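Side-chain contacts in interferon gamma (PDB 6F1E), which acts as a homodimeric cytokine that binds interferon gamma receptor 1 and activates macrophages and neutrophils: residues M45-M48 with G49-E53; E53-E56 with K57-G60; L93-I96 with L97-V100. All blocks are in the same frame, centred on the assembly; numbering follows the deposited sequence.

Contact 1: M45-M48 with G49-E53; sequences MLFM and GGVLE
Phe47 turns its CG away from its own backbone N (chi1 -177°), while Val51, one helical turn on, holds CG1 in the corresponding position (chi1 171°) and leaves CG2 beside its N, facing back along the helix. The two settings bring the ring and the methyl together at an oblique slant, with Phe47 CE2 3.7 Å from Val51 CG2. The same methyl also receives Met48. The chain of that methionine bends at chi2 and chi3 (104°) and runs forward alongside Val51, its CE ending 4.0 Å from Val51 CG2. One branch of a single valine thus serves two larger neighbours, three and four residues earlier in the sequence.

This is i to i+4 and i to i+3 packing on helix 41-64 of the interferon gamma fold, whose helices interlock between two subunits. Phe47 packs on Leu121 of the second subunit and Met48 on Met142 of the second subunit, so the local cluster belongs to the dimer interface. Behind it runs the regular alpha-helical bonding: Val51 N gives its hydrogen to Phe47 O over 2.9 Å, and Leu52 N bonds to Met48 O. Leu52 CG also rests 3.4 Å from Met48 O, adding side-chain cover to a bonded carbonyl. The N atoms of Gly49 and Gly50 bond to Met45 O and Leu46 O in the same way, and neither residue adds a side chain to the cluster.

Contact 2: E53-E56 with K57-G60; sequences ETYE and KLIG
Glu53 and Lys57 form a salt bridge one turn apart, with Glu53 OE2 2.8 Å from Lys57 NZ. The two chains run side by side in the same direction: the glutamate is extended beyond CG, whereas the lysine bends at chi2 (86°), passes its CD 3.5 Å from Glu53 O and then reaches out to the carboxylate. That same carbonyl accepts the backbone hydrogen bond from Lys57 N. Glu56, its CG anti to the backbone N, directs its carboxylate to helix 89-107, where OE1 makes a salt bridge with Arg104 and OE2 a hydrogen bond with Gln101.

Farther round the helix the contact becomes apolar. Leu58 lies alongside Tyr55, its CD1 4.0 Å from Tyr55 CD1, while the phenol OH is hydrogen-bonded to the carbonyl of Ala135 of the second subunit. Ile59 sets its CG1 beside its own N (chi1 -64°), which carries CD1 back against the preceding turn, 3.1 Å from Tyr55 O and 4.2 Å from Tyr55 CB. The arrangement is that of an i to i+4 salt bridge along an alpha-helix of the intertwined interferon gamma dimer, where charged and apolar side chains alike meet neighbouring helices and the second subunit.

Contact 3: L93-I96 with L97-V100; sequences LNYI and LKKV
Lys99 packs against Tyr95 along most of its length, and its path can be traced outward from the backbone. CB lies 3.9 Å from Tyr95 O, the carbonyl that accepts the hydrogen bond from Lys99 N. CG is the pivotal atom: set beside the backbone N (chi1 -61°), it comes within 3.5 Å of Tyr95 CZ and lies over one face of the ring, offset toward the rim. This is a CH-pi contact, 3.9 Å from Lys99 CG to the centroid of the Tyr95 ring and 24° off the ring normal. Bends at chi2 and chi3 then carry the chain across the phenol end, where CD is 3.8 Å from both CE1 and OH of Tyr95. CE passes 4.0 Å from Tyr95 OH, and beyond it NZ leaves the ring for a salt bridge with Glu102.

The tyrosine meets this chain because its CG is anti to its backbone N (chi1 169°), which slants the ring outward and forward, so that its phenol end reaches the next turn. Lys98 adds a looser touch at an oblique angle, CE 4.2 Å from Tyr95 CD1. Tyr95 also packs on Arg6 and Thr10 of helix 5-17. On the buried side, Val100 CG2 lies 3.2 Å from Ile96 O, and Ile96 packs on Leu139 of the second subunit. The chemistry implies a division of labour within one lysine: its methylenes cover an aromatic face while its ammonium group pairs with a carboxylate.

Overall arrangement
Contacts 1 and 2 follow each other along helix 41-64, their centres about 11 Å apart, and share Glu53. Contact 3 comes later in the chain, on helix 89-107, with its centre about 10 Å from that of contact 2 and about 16 Å from that of contact 1. The two helices pack together where Ile59 meets Ile96 and Leu97, and Glu56 CG lies 3.5 Å from Leu97 CD1; contact 1 reaches contact 3 through Leu52 and Val100. All three contacts touch the second subunit. The side chains that pack within each helix are thus also among those that join helix to helix and subunit to subunit in the homodimer.

Contact 1: M45-M48 with G49-E53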
loop_
_atom_site.group_PDB
_atom_site.type_symbol
_atom_site.label_atom_id
_atom_site.label_comp_id
_atom_site.label_asym_id
_atom_site.label_seq_id
_atom_site.Cartn_x
_atom_site.Cartn_y
_atom_site.Cartn_z
ATOM N N MET A 45 11.619 6.515 2.354
ATOM C CA MET A 45 11.037 6.495 3.692
ATOM C C MET A 45 9.723 5.735 3.737
ATOM O O MET A 45 9.418 5.057 4.711
ATOM C CB MET A 45 10.849 7.913 4.234
ATOM C CG MET A 45 12.130 8.553 4.754
ATOM S SD MET A 45 12.760 7.819 6.287
ATOM C CE MET A 45 11.497 8.252 7.483
ATOM N N LEU A 46 8.949 5.836 2.675
ATOM C CA LEU A 46 7.618 5.251 2.660
ATOM C C LEU A 46 7.719 3.735 2.483
ATOM O O LEU A 46 7.053 2.937 3.190
ATOM C CB LEU A 46 6.798 5.890 1.535
ATOM C CG LEU A 46 5.312 5.539 1.485
ATOM C CD1 LEU A 46 4.644 5.279 2.829
ATOM C CD2 LEU A 46 4.614 6.687 0.796
ATOM N N PHE A 47 8.560 3.337 1.531
ATOM C CA PHE A 47 8.747 1.943 1.273
ATOM C C PHE A 47 9.338 1.281 2.535
ATOM O O PHE A 47 8.810 0.249 3.005
ATOM C CB PHE A 47 9.616 1.723 0.032
ATOM C CG PHE A 47 9.776 0.268 -0.310
ATOM C CD1 PHE A 47 8.715 -0.441 -0.844
ATOM C CD2 PHE A 47 10.959 -0.418 0.009
ATOM C CE1 PHE A 47 8.833 -1.798 -1.106
ATOM C CE2 PHE A 47 11.077 -1.765 -0.245
ATOM C CZ PHE A 47 10.007 -2.456 -0.817
ATOM N N MET A 48 10.388 1.897 3.095
ATOM C CA MET A 48 11.029 1.401 4.334
ATOM C C MET A 48 10.083 1.285 5.508
ATOM O O MET A 48 10.176 0.319 6.281
ATOM C CB MET A 48 12.198 2.272 4.789
ATOM C CG MET A 48 13.586 1.672 4.666
ATOM S SD MET A 48 13.764 -0.105 5.006
ATOM C CE MET A 48 13.896 -0.512 3.260
ATOM N N GLY A 49 9.207 2.284 5.659
ATOM C CA GLY A 49 8.145 2.247 6.666
ATOM C C GLY A 49 7.239 1.047 6.462
ATOM O O GLY A 49 6.775 0.433 7.430
ATOM N N GLY A 50 6.986 0.724 5.188
ATOM C CA GLY A 50 6.216 -0.450 4.814
ATOM C C GLY A 50 6.879 -1.764 5.153
ATOM O O GLY A 50 6.203 -2.709 5.627
ATOM N N VAL A 51 8.182 -1.844 4.878
ATOM C CA VAL A 51 9.003 -3.027 5.270
ATOM C C VAL A 51 8.995 -3.238 6.801
ATOM O O VAL A 51 8.850 -4.354 7.289
ATOM C CB VAL A 51 10.489 -2.863 4.823
ATOM C CG1 VAL A 51 11.380 -3.971 5.414
ATOM C CG2 VAL A 51 10.623 -2.811 3.310
ATOM N N LEU A 52 9.186 -2.166 7.559
ATOM C CA LEU A 52 9.191 -2.278 9.019
ATOM C C LEU A 52 7.823 -2.766 9.534
ATOM O O LEU A 52 7.783 -3.632 10.423
ATOM C CB LEU A 52 9.616 -0.955 9.683
ATOM C CG LEU A 52 11.072 -0.495 9.455
ATOM C CD1 LEU A 52 11.293 0.941 9.953
ATOM C CD2 LEU A 52 12.044 -1.416 10.164
ATOM N N GLU A 53 6.733 -2.273 8.931
ATOM C CA GLU A 53 5.369 -2.771 9.222
ATOM C C GLU A 53 5.181 -4.255 8.913
ATOM O O GLU A 53 4.529 -4.992 9.674
ATOM C CB GLU A 53 4.332 -1.965 8.490
ATOM C CG GLU A 53 2.894 -2.492 8.638
ATOM C CD GLU A 53 1.818 -1.447 8.281
ATOM O OE1 GLU A 53 2.131 -0.243 8.048
ATOM O OE2 GLU A 53 0.632 -1.840 8.249
#

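Contact 2: E53-E56 with K57-G60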
loop_
_atom_site.group_PDB
_atom_site.type_symbol
_atom_site.label_atom_id
_atom_site.label_comp_id
_atom_site.label_asym_id
_atom_site.label_seq_id
_atom_site.Cartn_x
_atom_site.Cartn_y
_atom_site.Cartn_z
ATOM N N GLU A 53 6.733 -2.273 8.931
ATOM C CA GLU A 53 5.369 -2.771 9.222
ATOM C C GLU A 53 5.181 -4.255 8.913
ATOM O O GLU A 53 4.529 -4.992 9.674
ATOM C CB GLU A 53 4.332 -1.965 8.490
ATOM C CG GLU A 53 2.894 -2.492 8.638
ATOM C CD GLU A 53 1.818 -1.447 8.281
ATOM O OE1 GLU A 53 2.131 -0.243 8.048
ATOM O OE2 GLU A 53 0.632 -1.840 8.249
ATOM N N THR A 54 5.773 -4.687 7.812
ATOM C CA THR A 54 5.720 -6.076 7.400
ATOM C C THR A 54 6.447 -6.978 8.393
ATOM O O THR A 54 5.961 -8.043 8.756
ATOM C CB THR A 54 6.303 -6.215 5.977
ATOM O OG1 THR A 54 5.584 -5.336 5.110
ATOM C CG2 THR A 54 6.166 -7.624 5.460
ATOM N N TYR A 55 7.624 -6.541 8.819
ATOM C CA TYR A 55 8.419 -7.295 9.815
ATOM C C TYR A 55 7.712 -7.421 11.147
ATOM O O TYR A 55 7.826 -8.416 11.834
ATOM C CB TYR A 55 9.771 -6.625 10.064
ATOM C CG TYR A 55 10.870 -7.138 9.182
ATOM C CD1 TYR A 55 11.365 -8.432 9.351
ATOM C CD2 TYR A 55 11.459 -6.319 8.205
ATOM C CE1 TYR A 55 12.413 -8.905 8.565
ATOM C CE2 TYR A 55 12.503 -6.781 7.409
ATOM C CZ TYR A 55 12.984 -8.079 7.594
ATOM O OH TYR A 55 14.011 -8.560 6.801
ATOM N N GLU A 56 7.006 -6.384 11.528
ATOM C CA GLU A 56 6.258 -6.448 12.771
ATOM C C GLU A 56 5.147 -7.484 12.702
ATOM O O GLU A 56 4.969 -8.199 13.645
ATOM C CB GLU A 56 5.705 -5.078 13.105
ATOM C CG GLU A 56 5.233 -4.977 14.521
ATOM C CD GLU A 56 4.713 -3.606 14.832
ATOM O OE1 GLU A 56 5.154 -2.650 14.103
ATOM O OE2 GLU A 56 3.876 -3.534 15.795
ATOM N N LYS A 57 4.416 -7.558 11.583
ATOM C CA LYS A 57 3.486 -8.675 11.304
ATOM C C LYS A 57 4.195 -10.003 11.401
ATOM O O LYS A 57 3.758 -10.881 12.128
ATOM C CB LYS A 57 2.879 -8.589 9.891
ATOM C CG LYS A 57 1.456 -8.042 9.791
ATOM C CD LYS A 57 1.408 -6.517 9.721
ATOM C CE LYS A 57 0.079 -6.008 9.162
ATOM N NZ LYS A 57 0.152 -4.552 8.839
ATOM N N LEU A 58 5.279 -10.140 10.637
ATOM C CA LEU A 58 6.001 -11.389 10.524
ATOM C C LEU A 58 6.307 -11.923 11.886
ATOM O O LEU A 58 5.987 -13.075 12.216
ATOM C CB LEU A 58 7.360 -11.204 9.819
ATOM C CG LEU A 58 7.560 -11.558 8.356
ATOM C CD1 LEU A 58 9.005 -11.348 7.975
ATOM C CD2 LEU A 58 7.165 -13.003 8.112
ATOM N N ILE A 59 6.975 -11.070 12.666
ATOM C CA ILE A 59 7.582 -11.491 13.933
ATOM C C ILE A 59 6.474 -11.896 14.889
ATOM O O ILE A 59 6.547 -12.952 15.502
ATOM C CB ILE A 59 8.499 -10.411 14.478
ATOM C CG1 ILE A 59 9.674 -10.219 13.486
ATOM C CG2 ILE A 59 9.008 -10.789 15.868
ATOM C CD1 ILE A 59 10.343 -8.865 13.572
ATOM N N GLY A 60 5.413 -11.103 14.924
ATOM C CA GLY A 60 4.115 -11.539 15.464
ATOM C C GLY A 60 3.835 -13.004 15.202
ATOM O O GLY A 60 3.890 -13.804 16.129
#

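Contact 3: L93-I96 with L97-V100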
loop_
_atom_site.group_PDB
_atom_site.type_symbol
_atom_site.label_atom_id
_atom_site.label_comp_id
_atom_site.label_asym_id
_atom_site.label_seq_id
_atom_site.Cartn_x
_atom_site.Cartn_y
_atom_site.Cartn_z
ATOM N N LEU A 93 13.029 -13.167 19.738
ATOM C CA LEU A 93 11.981 -12.623 18.863
ATOM C C LEU A 93 11.411 -11.339 19.480
ATOM O O LEU A 93 11.373 -10.296 18.826
ATOM C CB LEU A 93 10.829 -13.628 18.618
ATOM C CG LEU A 93 11.035 -14.907 17.782
ATOM C CD1 LEU A 93 9.732 -15.682 17.601
ATOM C CD2 LEU A 93 11.616 -14.580 16.416
ATOM N N ASN A 94 10.996 -11.408 20.746
ATOM C CA ASN A 94 10.387 -10.257 21.405
ATOM C C ASN A 94 11.343 -9.094 21.383
ATOM O O ASN A 94 10.926 -7.991 21.132
ATOM C CB ASN A 94 9.859 -10.587 22.816
ATOM C CG ASN A 94 8.480 -11.299 22.783
ATOM O OD1 ASN A 94 8.297 -12.352 23.380
ATOM N ND2 ASN A 94 7.511 -10.706 22.079
ATOM N N TYR A 95 12.641 -9.330 21.526
ATOM C CA TYR A 95 13.584 -8.205 21.471
ATOM C C TYR A 95 13.577 -7.572 20.071
ATOM O O TYR A 95 13.566 -6.339 19.926
ATOM C CB TYR A 95 15.003 -8.596 21.927
ATOM C CG TYR A 95 16.050 -7.521 21.634
ATOM C CD1 TYR A 95 16.292 -6.463 22.510
ATOM C CD2 TYR A 95 16.794 -7.575 20.461
ATOM C CE1 TYR A 95 17.264 -5.492 22.213
ATOM C CE2 TYR A 95 17.758 -6.624 20.152
ATOM C CZ TYR A 95 17.986 -5.585 21.005
ATOM O OH TYR A 95 18.942 -4.664 20.599
ATOM N N ILE A 96 13.575 -8.417 19.051
ATOM C CA ILE A 96 13.666 -7.956 17.654
ATOM C C ILE A 96 12.333 -7.236 17.267
ATOM O O ILE A 96 12.334 -6.144 16.645
ATOM C CB ILE A 96 14.215 -9.109 16.731
ATOM C CG1 ILE A 96 15.450 -8.637 15.993
ATOM C CG2 ILE A 96 13.229 -9.671 15.746
ATOM C CD1 ILE A 96 16.660 -8.551 16.892
ATOM N N LEU A 97 11.210 -7.774 17.735
ATOM C CA LEU A 97 9.944 -7.056 17.637
ATOM C C LEU A 97 9.990 -5.648 18.247
ATOM O O LEU A 97 9.592 -4.659 17.609
ATOM C CB LEU A 97 8.847 -7.856 18.304
ATOM C CG LEU A 97 7.476 -7.209 18.280
ATOM C CD1 LEU A 97 7.103 -6.847 16.861
ATOM C CD2 LEU A 97 6.488 -8.207 18.841
ATOM N N LYS A 98 10.490 -5.551 19.469
ATOM C CA LYS A 98 10.573 -4.259 20.182
ATOM C C LYS A 98 11.394 -3.242 19.408
ATOM O O LYS A 98 10.951 -2.130 19.198
ATOM C CB LYS A 98 11.198 -4.449 21.574
ATOM C CG LYS A 98 11.485 -3.159 22.303
ATOM C CD LYS A 98 12.076 -3.405 23.683
ATOM C CE LYS A 98 13.606 -3.457 23.645
ATOM N NZ LYS A 98 14.228 -3.080 24.952
ATOM N N LYS A 99 12.592 -3.615 18.969
ATOM C CA LYS A 99 13.434 -2.640 18.288
ATOM C C LYS A 99 12.783 -2.116 16.996
ATOM O O LYS A 99 12.995 -0.957 16.640
ATOM C CB LYS A 99 14.846 -3.200 18.007
ATOM C CG LYS A 99 15.677 -3.619 19.226
ATOM C CD LYS A 99 15.857 -2.545 20.324
ATOM C CE LYS A 99 16.779 -1.387 19.946
ATOM N NZ LYS A 99 16.516 -0.162 20.780
ATOM N N VAL A 100 11.993 -2.956 16.312
ATOM C CA VAL A 100 11.310 -2.556 15.076
ATOM C C VAL A 100 10.135 -1.639 15.407
ATOM O O VAL A 100 10.027 -0.562 14.844
ATOM C CB VAL A 100 10.792 -3.768 14.272
ATOM C CG1 VAL A 100 10.014 -3.303 13.043
ATOM C CG2 VAL A 100 11.939 -4.690 13.845
#